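Local coordinates for uncharacterized protein from DUF35 family (Sulfolobus solfataricus, PDB 3IRB) that is of unknown function but joins a zinc ribbon to an OB fold and may bind acyl-CoA, at residues A[54-59]-A[73-78]; A[106-111]-A[117-122]; A[38-43]-A[138-143]. All blocks are in the same frame, centred on the assembly; numbering follows the deposited sequence. Where two conformers were deposited one is given.

All three contacts reach the same mixed sheet. Interaction 1 lies nearest the metal, with the side chain of Ile-56 about 10 Å from the zinc ion; interactions 2 and 3 lie away from that site. The centres of interactions 1 and 2 are about 16 Å apart, and Phe-110 bridges them: its CD2 packs 3.6 Å from CG2 of Ile-77. Interactions 2 and 3, with centres about 11 Å apart, meet along neighbouring strands, where Val-142 N lies 2.8 Å from Tyr-120 O, probably hydrogen-bonded. Interactions 1 and 3 do not touch, their nearest atoms being about 5 Å apart. The segments 38-43 and 138-143 enclose both other contacts along the chain.

Interaction 1: residues A[54-59]-A[73-78]; sequences GRIFVP and NYVEIN
Ile-56 faces Val-75 and Val-58 faces Ile-77, but the two backbones stay well apart, with CA atoms 8.1 Å from each other in the first pair and 8.4 Å in the second. No hydrogen bond crosses between the segments. The gap has a simple cause: strand 46-49 runs between them and is antiparallel to both, with backbone hydrogen bonds pairing Phe-57 with Ser-48 and Val-75 with Gly-47. The two strands are therefore next-but-one neighbours in a mixed sheet, and their side chains meet across the intervening strand. CG2 of Ile-56 lies opposite the backbone N about the CA-CB bond, which leaves it pointing across the gap to CG2 of Val-75, 3.8 Å away. Ile-77 reaches over with its long branch. Its chi2 of 165° stretches the chain nearly straight, and the terminal CD1 comes within 3.8 Å of Val-58 CB and, more loosely, 4.4 Å of Ile-56 CG2. That one methyl group thus reaches both Ile-56 and Val-58.

Strand 56-58 belongs to the rubredoxin-like zinc ribbon, whose Cys-50, Cys-53, Cys-64 and Cys-67 hold the zinc ion; the side chain of Ile-56 is about 8 Å from that of Cys-50. Strand 69-76 carries the chain from the ribbon toward the OB fold, and the contact packs the two strands flanking strand 46-49 against each other with aliphatic groups alone, burying 157 Å² in all. Arg-55, on the chain just before Ile-56, makes a salt bridge through NE to Glu-114, a residue that also bonds to the backbones of Ile-56 and Val-58. Tyr-74 packs on helix 30-41, while Ile-77, at the end leading to the OB fold, goes on to touch Phe-110.

Interaction 2: residues A[106-111]-A[117-122]; sequences ALIRFP and LLCYAE. With SO4 (sulfate ion), chain F.
Ala-106 and Cys-119 exchange two backbone hydrogen bonds, each 2.9 Å from N of one residue to O of the other, and Ile-108 and Leu-117 do the same at 2.8 Å between the N and O atoms. Leu-107 and Leu-118 form the non-hydrogen-bonded pair between them. This is an antiparallel hairpin, strand 98-109 with strand 114-123, but the local strand directions differ by 123°, a strong twist in keeping with the coiled barrel of an OB fold.

Near the turn, Arg-109 extends the polar network. A bend at chi3, 74°, swings its guanidinium so that NE bonds to the carbonyl of Gly-115 and NH2 to that of Ile-113, while NH1 makes a weak bond of 2.8 Å to O1 of a sulfate ion that was probably supplied by the crystallisation liquor. Oxygen O3 of the same sulfate sits over one face of the guanidinium. With a leucine here, the carbonyls of Ile-113 and Gly-115 would probably lose their side-chain donors, leaving the hairpin turn less firmly fixed.

On the buried face, Ile-108 CG1 packs against Cys-119 SG at 3.7 Å. Farther along, the CB atoms of Ala-106 and Ala-121 meet at 4.1 Å. At the other end Leu-117 brings CD1 to the edge of the Phe-110 ring, 4.2 Å from CE1. On the opposite face Leu-118, its CG anti to the backbone N (chi1 -167°), lays CD1 3.7 Å from Ala-106 O; Leu-118 also packs on helix 12-28. Backbone bonds thus set the pairing of the strands, apolar groups, the Phe-110 ring and the Cys-119 sulfur among them, pack together on one side, and the Arg-109 guanidinium sits near the turn, where it pairs with the carbonyls of Ile-113 and Gly-115 and with an anion.

Interaction 3: residues A[38-43]-A[138-143]; sequences NGLKQN and WPLRVK. With SO4 (sulfate ion), chain E.
A small, wholly apolar contact joins the last turn of helix 30-41 to the chain that leads into strand 141-144, with Leu-40 meeting Trp-138 and Leu-140. It buries 108 Å² over both sides, and all three residues are buried in the protein. Leu-40 does the reaching. Its chi2 of -177° sends CD1 outward, anti to CA, and this one methyl touches both partners: it lies 4.2 Å from Trp-138 CE3 and 4.1 Å from CD1 of Leu-140. It comes to the indole at its edge, near the ring plane, and not over a face.

The helix ends just past Leu-40 in a Schellman motif. Asn-43, with positive phi, is the C-prime residue; its N bonds to Leu-40 O, and Lys-44 N bonds to Gly-39 O. On the other side, strand 141-144 runs parallel to strand 114-123 in the OB fold. The end of helix 30-41 thus packs on Trp-138 and Leu-140, nearly 100 residues on, just before strand 141-144.

The indole is held from its polar end too, since NE1 of Trp-138 donates to Met-20 O in helix 12-28. The Trp-138 to Pro-139 peptide is cis, and Pro-139 CB lies above the indole, offset toward its rim. Arg-141, which takes no part in the contact with helix 30-41, holds a sulfate ion, probably from the crystallisation liquor, and meets it edge-on with two bonds: NE to O4 at 3.0 Å, nearly straight at 167°, and NH2 to O1 at 2.7 Å. Ser-135 OG is hydrogen-bonded to the same ion.

Interaction 1: residues A[54-59]-A[73-78]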
loop_
_atom_site.group_PDB
_atom_site.type_symbol
_atom_site.label_atom_id
_atom_site.label_comp_id
_atom_site.label_asym_id
_atom_site.label_seq_id
_atom_site.Cartn_x
_atom_site.Cartn_y
_atom_site.Cartn_z
ATOM N N GLY A 54 -0.202 15.552 -14.633
ATOM C CA GLY A 54 -1.448 15.045 -14.103
ATOM C C GLY A 54 -1.380 13.660 -13.454
ATOM O O GLY A 54 -2.395 13.179 -13.024
ATOM N N ARG A 55 -0.221 13.003 -13.424
ATOM C CA ARG A 55 -0.103 11.707 -12.731
ATOM C C ARG A 55 -0.421 11.855 -11.245
ATOM O O ARG A 55 0.036 12.817 -10.603
ATOM C CB ARG A 55 1.312 11.169 -12.887
ATOM C CG ARG A 55 1.648 10.697 -14.302
ATOM C CD ARG A 55 3.062 10.144 -14.332
ATOM N NE ARG A 55 3.395 9.547 -15.617
ATOM C CZ ARG A 55 3.794 10.220 -16.691
ATOM N NH1 ARG A 55 3.907 11.549 -16.669
ATOM N NH2 ARG A 55 4.060 9.551 -17.810
ATOM N N ILE A 56 -1.163 10.880 -10.701
ATOM C CA ILE A 56 -1.454 10.812 -9.289
ATOM C C ILE A 56 -0.650 9.655 -8.701
ATOM O O ILE A 56 -0.674 8.585 -9.257
ATOM C CB ILE A 56 -2.958 10.606 -9.045
ATOM C CG1 ILE A 56 -3.763 11.803 -9.575
ATOM C CG2 ILE A 56 -3.226 10.465 -7.572
ATOM C CD1 ILE A 56 -5.300 11.581 -9.556
ATOM N N PHE A 57 0.100 9.920 -7.622
ATOM C CA PHE A 57 1.002 8.945 -7.034
ATOM C C PHE A 57 0.489 8.542 -5.674
ATOM O O PHE A 57 0.057 9.387 -4.891
ATOM C CB PHE A 57 2.413 9.500 -6.834
ATOM C CG PHE A 57 3.066 9.961 -8.099
ATOM C CD1 PHE A 57 3.787 9.065 -8.882
ATOM C CD2 PHE A 57 2.914 11.272 -8.531
ATOM C CE1 PHE A 57 4.391 9.454 -10.045
ATOM C CE2 PHE A 57 3.517 11.678 -9.711
ATOM C CZ PHE A 57 4.266 10.767 -10.476
ATOM N N VAL A 58 0.587 7.252 -5.375
ATOM C CA VAL A 58 0.313 6.756 -4.031
ATOM C C VAL A 58 1.481 5.829 -3.643
ATOM O O VAL A 58 1.932 5.047 -4.470
ATOM C CB VAL A 58 -1.053 6.035 -3.961
ATOM C CG1 VAL A 58 -1.043 4.692 -4.739
ATOM C CG2 VAL A 58 -1.500 5.870 -2.496
ATOM N N PRO A 59 2.025 5.975 -2.413
ATOM C CA PRO A 59 1.782 7.045 -1.439
ATOM C C PRO A 59 2.175 8.402 -2.031
ATOM O O PRO A 59 2.902 8.461 -3.036
ATOM C CB PRO A 59 2.696 6.693 -0.258
ATOM C CG PRO A 59 2.909 5.183 -0.402
ATOM C CD PRO A 59 2.923 4.936 -1.883
ATOM N N ASN A 73 0.204 19.439 -4.917
ATOM C CA ASN A 73 -1.220 19.195 -4.729
ATOM C C ASN A 73 -1.506 17.782 -4.212
ATOM O O ASN A 73 -1.024 16.810 -4.777
ATOM C CB ASN A 73 -1.940 19.489 -6.031
ATOM C CG ASN A 73 -1.691 20.927 -6.502
ATOM O OD1 ASN A 73 -1.272 21.164 -7.638
ATOM N ND2 ASN A 73 -1.922 21.892 -5.604
ATOM N N TYR A 74 -2.272 17.678 -3.138
ATOM C CA TYR A 74 -2.598 16.387 -2.576
ATOM C C TYR A 74 -4.049 16.091 -2.866
ATOM O O TYR A 74 -4.867 16.993 -2.903
ATOM C CB TYR A 74 -2.328 16.363 -1.078
ATOM C CG TYR A 74 -0.900 16.698 -0.787
ATOM C CD1 TYR A 74 0.099 15.757 -0.962
ATOM C CD2 TYR A 74 -0.538 17.974 -0.355
ATOM C CE1 TYR A 74 1.423 16.074 -0.724
ATOM C CE2 TYR A 74 0.781 18.294 -0.103
ATOM C CZ TYR A 74 1.760 17.340 -0.286
ATOM O OH TYR A 74 3.075 17.648 -0.024
ATOM N N VAL A 75 -4.351 14.817 -3.079
ATOM C CA VAL A 75 -5.701 14.390 -3.449
ATOM C C VAL A 75 -6.092 13.146 -2.666
ATOM O O VAL A 75 -5.251 12.294 -2.399
ATOM C CB VAL A 75 -5.841 14.124 -4.969
ATOM C CG1 VAL A 75 -5.524 15.388 -5.777
ATOM C CG2 VAL A 75 -4.951 13.028 -5.392
ATOM N N GLU A 76 -7.367 13.065 -2.277
ATOM C CA GLU A 76 -7.866 11.886 -1.596
ATOM C C GLU A 76 -8.218 10.838 -2.652
ATOM O O GLU A 76 -9.005 11.101 -3.560
ATOM C CB GLU A 76 -9.097 12.201 -0.728
ATOM C CG GLU A 76 -9.534 10.952 0.073
ATOM C CD GLU A 76 -10.722 11.153 1.004
ATOM O OE1 GLU A 76 -11.199 12.302 1.166
ATOM O OE2 GLU A 76 -11.153 10.120 1.582
ATOM N N ILE A 77 -7.652 9.649 -2.500
ATOM C CA ILE A 77 -7.892 8.554 -3.408
ATOM C C ILE A 77 -9.174 7.826 -2.984
ATOM O O ILE A 77 -9.455 7.697 -1.808
ATOM C CB ILE A 77 -6.615 7.699 -3.448
ATOM C CG1 ILE A 77 -5.574 8.494 -4.260
ATOM C CG2 ILE A 77 -6.814 6.329 -4.103
ATOM C CD1 ILE A 77 -4.258 8.002 -4.099
ATOM N N ASN A 78 -9.976 7.394 -3.944
ATOM C CA ASN A 78 -11.169 6.603 -3.646
ATOM C C ASN A 78 -10.789 5.220 -3.140
ATOM O O ASN A 78 -10.437 4.314 -3.923
ATOM C CB ASN A 78 -12.066 6.474 -4.878
ATOM C CG ASN A 78 -13.416 5.843 -4.563
ATOM O OD1 ASN A 78 -13.593 5.168 -3.548
ATOM N ND2 ASN A 78 -14.386 6.062 -5.449
#

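Interaction 2: residues A[106-111]-A[117-122]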
loop_
_atom_site.group_PDB
_atom_site.type_symbol
_atom_site.label_atom_id
_atom_site.label_comp_id
_atom_site.label_asym_id
_atom_site.label_seq_id
_atom_site.Cartn_x
_atom_site.Cartn_y
_atom_site.Cartn_z
ATOM N N ALA A 106 0.304 -8.621 -0.817
ATOM C CA ALA A 106 -0.298 -8.128 -2.071
ATOM C C ALA A 106 0.168 -6.743 -2.427
ATOM O O ALA A 106 0.414 -5.925 -1.541
ATOM C CB ALA A 106 -1.842 -8.140 -1.974
ATOM N N LEU A 107 0.277 -6.471 -3.726
ATOM C CA LEU A 107 0.337 -5.095 -4.224
ATOM C C LEU A 107 -1.062 -4.640 -4.530
ATOM O O LEU A 107 -1.754 -5.212 -5.383
ATOM C CB LEU A 107 1.169 -5.005 -5.480
ATOM C CG LEU A 107 1.326 -3.586 -6.016
ATOM C CD1 LEU A 107 1.939 -2.673 -4.974
ATOM C CD2 LEU A 107 2.161 -3.657 -7.309
ATOM N N ILE A 108 -1.523 -3.656 -3.802
ATOM C CA ILE A 108 -2.872 -3.170 -3.948
ATOM C C ILE A 108 -2.761 -1.866 -4.739
ATOM O O ILE A 108 -1.931 -1.011 -4.416
ATOM C CB ILE A 108 -3.520 -2.873 -2.601
ATOM C CG1 ILE A 108 -3.631 -4.146 -1.755
ATOM C CG2 ILE A 108 -4.861 -2.164 -2.786
ATOM C CD1 ILE A 108 -4.424 -5.259 -2.369
ATOM N N ARG A 109 -3.572 -1.741 -5.775
ATOM C CA ARG A 109 -3.548 -0.538 -6.619
ATOM C C ARG A 109 -4.918 0.080 -6.751
ATOM O O ARG A 109 -5.917 -0.476 -6.318
ATOM C CB ARG A 109 -3.014 -0.863 -8.006
ATOM C CG ARG A 109 -1.529 -1.307 -8.005
ATOM C CD ARG A 109 -0.960 -1.353 -9.396
ATOM N NE ARG A 109 -0.721 0.000 -9.877
ATOM C CZ ARG A 109 -0.386 0.327 -11.116
ATOM N NH1 ARG A 109 -0.238 -0.609 -12.053
ATOM N NH2 ARG A 109 -0.206 1.606 -11.423
ATOM N N PHE A 110 -4.947 1.238 -7.399
ATOM C CA PHE A 110 -6.184 1.965 -7.647
ATOM C C PHE A 110 -6.157 2.362 -9.113
ATOM O O PHE A 110 -5.109 2.785 -9.602
ATOM C CB PHE A 110 -6.250 3.222 -6.770
ATOM C CG PHE A 110 -6.100 2.941 -5.310
ATOM C CD1 PHE A 110 -4.863 2.855 -4.743
ATOM C CD2 PHE A 110 -7.215 2.739 -4.510
ATOM C CE1 PHE A 110 -4.715 2.557 -3.403
ATOM C CE2 PHE A 110 -7.078 2.454 -3.165
ATOM C CZ PHE A 110 -5.820 2.351 -2.617
ATOM N N PRO A 111 -7.295 2.255 -9.808
ATOM C CA PRO A 111 -7.344 2.586 -11.240
ATOM C C PRO A 111 -6.801 3.999 -11.533
ATOM O O PRO A 111 -7.168 4.949 -10.854
ATOM C CB PRO A 111 -8.830 2.523 -11.589
ATOM C CG PRO A 111 -9.531 1.999 -10.400
ATOM C CD PRO A 111 -8.608 1.896 -9.254
ATOM N N LEU A 117 0.185 0.073 -2.864
ATOM C CA LEU A 117 0.452 -0.141 -1.478
ATOM C C LEU A 117 0.758 -1.617 -1.285
ATOM O O LEU A 117 -0.053 -2.465 -1.679
ATOM C CB LEU A 117 -0.779 0.267 -0.669
ATOM C CG LEU A 117 -1.071 1.759 -0.716
ATOM C CD1 LEU A 117 -2.376 2.033 0.015
ATOM C CD2 LEU A 117 0.062 2.555 -0.152
ATOM N N LEU A 118 1.919 -1.911 -0.700
ATOM C CA LEU A 118 2.269 -3.278 -0.292
ATOM C C LEU A 118 1.556 -3.569 1.019
ATOM O O LEU A 118 1.830 -2.912 2.021
ATOM C CB LEU A 118 3.785 -3.406 -0.155
ATOM C CG LEU A 118 4.406 -4.789 -0.043
ATOM C CD1 LEU A 118 4.055 -5.666 -1.254
ATOM C CD2 LEU A 118 5.921 -4.621 0.120
ATOM N N CYS A 119 0.649 -4.541 0.989
ATOM C CA CYS A 119 -0.281 -4.800 2.061
ATOM C C CYS A 119 -0.332 -6.263 2.403
ATOM O O CYS A 119 0.013 -7.129 1.595
ATOM C CB CYS A 119 -1.713 -4.396 1.627
ATOM S SG CYS A 119 -1.971 -2.686 1.192
ATOM N N TYR A 120 -0.805 -6.536 3.617
ATOM C CA TYR A 120 -1.322 -7.841 3.969
ATOM C C TYR A 120 -2.754 -7.982 3.483
ATOM O O TYR A 120 -3.559 -7.055 3.631
ATOM C CB TYR A 120 -1.365 -7.982 5.482
ATOM C CG TYR A 120 -0.027 -7.991 6.142
ATOM C CD1 TYR A 120 0.890 -9.015 5.885
ATOM C CD2 TYR A 120 0.306 -7.009 7.054
ATOM C CE1 TYR A 120 2.120 -9.038 6.536
ATOM C CE2 TYR A 120 1.507 -7.025 7.703
ATOM C CZ TYR A 120 2.411 -8.027 7.447
ATOM O OH TYR A 120 3.588 -8.006 8.139
ATOM N N ALA A 121 -3.073 -9.143 2.914
ATOM C CA ALA A 121 -4.426 -9.424 2.417
ATOM C C ALA A 121 -4.873 -10.764 2.975
ATOM O O ALA A 121 -4.052 -11.663 3.159
ATOM C CB ALA A 121 -4.454 -9.433 0.861
ATOM N N GLU A 122 -6.159 -10.880 3.277
ATOM C CA GLU A 122 -6.738 -12.143 3.693
ATOM C C GLU A 122 -8.111 -12.289 3.038
ATOM O O GLU A 122 -8.699 -11.313 2.594
ATOM C CB GLU A 122 -6.774 -12.294 5.221
ATOM C CG GLU A 122 -5.342 -12.443 5.830
ATOM C CD GLU A 122 -5.266 -13.000 7.240
ATOM O OE1 GLU A 122 -6.224 -13.667 7.700
ATOM O OE2 GLU A 122 -4.215 -12.751 7.896
HETATM S S SO4 F . 2.411 -2.978 -11.825
HETATM O O1 SO4 F . 0.961 -3.106 -12.000
HETATM O O2 SO4 F . 2.902 -4.034 -10.938
HETATM O O3 SO4 F . 2.687 -1.664 -11.218
HETATM O O4 SO4 F . 3.020 -3.108 -13.157
#

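Interaction 3: residues A[38-43]-A[138-143]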
loop_
_atom_site.group_PDB
_atom_site.type_symbol
_atom_site.label_atom_id
_atom_site.label_comp_id
_atom_site.label_asym_id
_atom_site.label_seq_id
_atom_site.Cartn_x
_atom_site.Cartn_y
_atom_site.Cartn_z
ATOM N N ASN A 38 -0.380 11.181 7.958
ATOM C CA ASN A 38 -1.501 11.870 8.585
ATOM C C ASN A 38 -2.842 11.421 8.031
ATOM O O ASN A 38 -3.798 11.248 8.790
ATOM C CB ASN A 38 -1.363 13.392 8.449
ATOM C CG ASN A 38 -0.339 13.957 9.397
ATOM O OD1 ASN A 38 0.086 13.279 10.339
ATOM N ND2 ASN A 38 0.076 15.203 9.158
ATOM N N GLY A 39 -2.913 11.238 6.723
ATOM C CA GLY A 39 -4.131 10.733 6.064
ATOM C C GLY A 39 -4.557 9.373 6.598
ATOM O O GLY A 39 -5.738 9.140 6.854
ATOM N N LEU A 40 -3.597 8.470 6.768
ATOM C CA LEU A 40 -3.885 7.127 7.299
ATOM C C LEU A 40 -4.521 7.188 8.694
ATOM O O LEU A 40 -5.428 6.390 9.023
ATOM C CB LEU A 40 -2.608 6.292 7.351
ATOM C CG LEU A 40 -2.001 5.827 6.028
ATOM C CD1 LEU A 40 -0.772 4.958 6.296
ATOM C CD2 LEU A 40 -2.987 5.116 5.087
ATOM N N LYS A 41 -4.053 8.136 9.514
ATOM C CA LYS A 41 -4.648 8.373 10.833
ATOM C C LYS A 41 -6.112 8.796 10.743
ATOM O O LYS A 41 -6.859 8.602 11.689
ATOM C CB LYS A 41 -3.846 9.428 11.625
ATOM C CG LYS A 41 -2.399 8.996 11.998
ATOM C CD LYS A 41 -1.607 10.123 12.718
ATOM N N GLN A 42 -6.530 9.352 9.612
ATOM C CA GLN A 42 -7.934 9.714 9.424
ATOM C C GLN A 42 -8.717 8.712 8.553
ATOM O O GLN A 42 -9.770 9.051 8.021
ATOM C CB GLN A 42 -8.003 11.097 8.771
ATOM C CG GLN A 42 -7.302 12.203 9.562
ATOM C CD GLN A 42 -7.231 13.499 8.773
ATOM O OE1 GLN A 42 -6.145 13.983 8.440
ATOM N NE2 GLN A 42 -8.390 14.052 8.444
ATOM N N ASN A 43 -8.196 7.496 8.392
ATOM C CA ASN A 43 -8.760 6.490 7.478
ATOM C C ASN A 43 -8.889 6.976 6.029
ATOM O O ASN A 43 -9.884 6.717 5.370
ATOM C CB ASN A 43 -10.106 5.975 8.005
ATOM C CG ASN A 43 -9.988 5.322 9.368
ATOM O OD1 ASN A 43 -8.889 5.069 9.865
ATOM N ND2 ASN A 43 -11.120 5.053 9.979
ATOM N N TRP A 138 0.180 1.110 9.327
ATOM C CA TRP A 138 1.128 0.541 8.378
ATOM C C TRP A 138 1.809 -0.696 8.960
ATOM O O TRP A 138 2.179 -0.693 10.134
ATOM C CB TRP A 138 2.183 1.589 8.038
ATOM C CG TRP A 138 3.083 1.182 6.983
ATOM C CD1 TRP A 138 4.201 0.425 7.107
ATOM C CD2 TRP A 138 2.952 1.487 5.613
ATOM N NE1 TRP A 138 4.774 0.250 5.894
ATOM C CE2 TRP A 138 4.017 0.883 4.950
ATOM C CE3 TRP A 138 1.996 2.182 4.863
ATOM C CZ2 TRP A 138 4.183 0.975 3.570
ATOM C CZ3 TRP A 138 2.161 2.285 3.523
ATOM C CH2 TRP A 138 3.235 1.664 2.874
ATOM N N PRO A 139 1.979 -1.766 8.160
ATOM C CA PRO A 139 1.510 -1.996 6.817
ATOM C C PRO A 139 0.024 -2.250 6.835
ATOM O O PRO A 139 -0.480 -2.877 7.761
ATOM C CB PRO A 139 2.224 -3.294 6.388
ATOM C CG PRO A 139 3.100 -3.641 7.409
ATOM C CD PRO A 139 2.815 -2.884 8.634
ATOM N N LEU A 140 -0.667 -1.744 5.833
ATOM C CA LEU A 140 -2.112 -1.886 5.763
ATOM C C LEU A 140 -2.566 -3.353 5.652
ATOM O O LEU A 140 -1.840 -4.222 5.140
ATOM C CB LEU A 140 -2.696 -1.082 4.614
ATOM C CG LEU A 140 -2.892 0.431 4.890
ATOM C CD1 LEU A 140 -1.575 1.105 5.041
ATOM C CD2 LEU A 140 -3.715 1.148 3.801
ATOM N N ARG A 141 -3.767 -3.597 6.150
ATOM C CA ARG A 141 -4.440 -4.876 6.032
ATOM C C ARG A 141 -5.717 -4.694 5.238
ATOM O O ARG A 141 -6.548 -3.813 5.541
ATOM C CB ARG A 141 -4.852 -5.455 7.395
ATOM C CG ARG A 141 -3.729 -5.808 8.364
ATOM C CD ARG A 141 -4.284 -6.692 9.524
ATOM N NE ARG A 141 -5.171 -5.948 10.424
ATOM C CZ ARG A 141 -6.489 -6.110 10.533
ATOM N NH1 ARG A 141 -7.135 -6.997 9.800
ATOM N NH2 ARG A 141 -7.171 -5.356 11.371
ATOM N N VAL A 142 -5.909 -5.579 4.269
ATOM C CA VAL A 142 -7.085 -5.554 3.426
ATOM C C VAL A 142 -7.714 -6.945 3.402
ATOM O O VAL A 142 -7.063 -7.942 3.722
ATOM C CB VAL A 142 -6.752 -5.097 1.991
ATOM C CG1 VAL A 142 -5.931 -3.827 2.008
ATOM C CG2 VAL A 142 -6.060 -6.211 1.195
ATOM N N LYS A 143 -8.987 -7.009 3.039
ATOM C CA LYS A 143 -9.621 -8.292 2.827
ATOM C C LYS A 143 -10.266 -8.328 1.460
ATOM O O LYS A 143 -10.636 -7.279 0.909
ATOM C CB LYS A 143 -10.671 -8.580 3.898
ATOM C CG LYS A 143 -11.932 -7.765 3.797
ATOM C CD LYS A 143 -13.123 -8.543 4.370
ATOM C CE LYS A 143 -14.310 -7.607 4.645
ATOM N NZ LYS A 143 -15.589 -8.366 4.906
HETATM S S SO4 E . -5.052 -3.256 13.408
HETATM O O1 SO4 E . -6.431 -3.687 13.323
HETATM O O2 SO4 E . -4.549 -3.390 14.770
HETATM O O3 SO4 E . -4.967 -1.841 13.052
HETATM O O4 SO4 E . -4.198 -4.032 12.491
#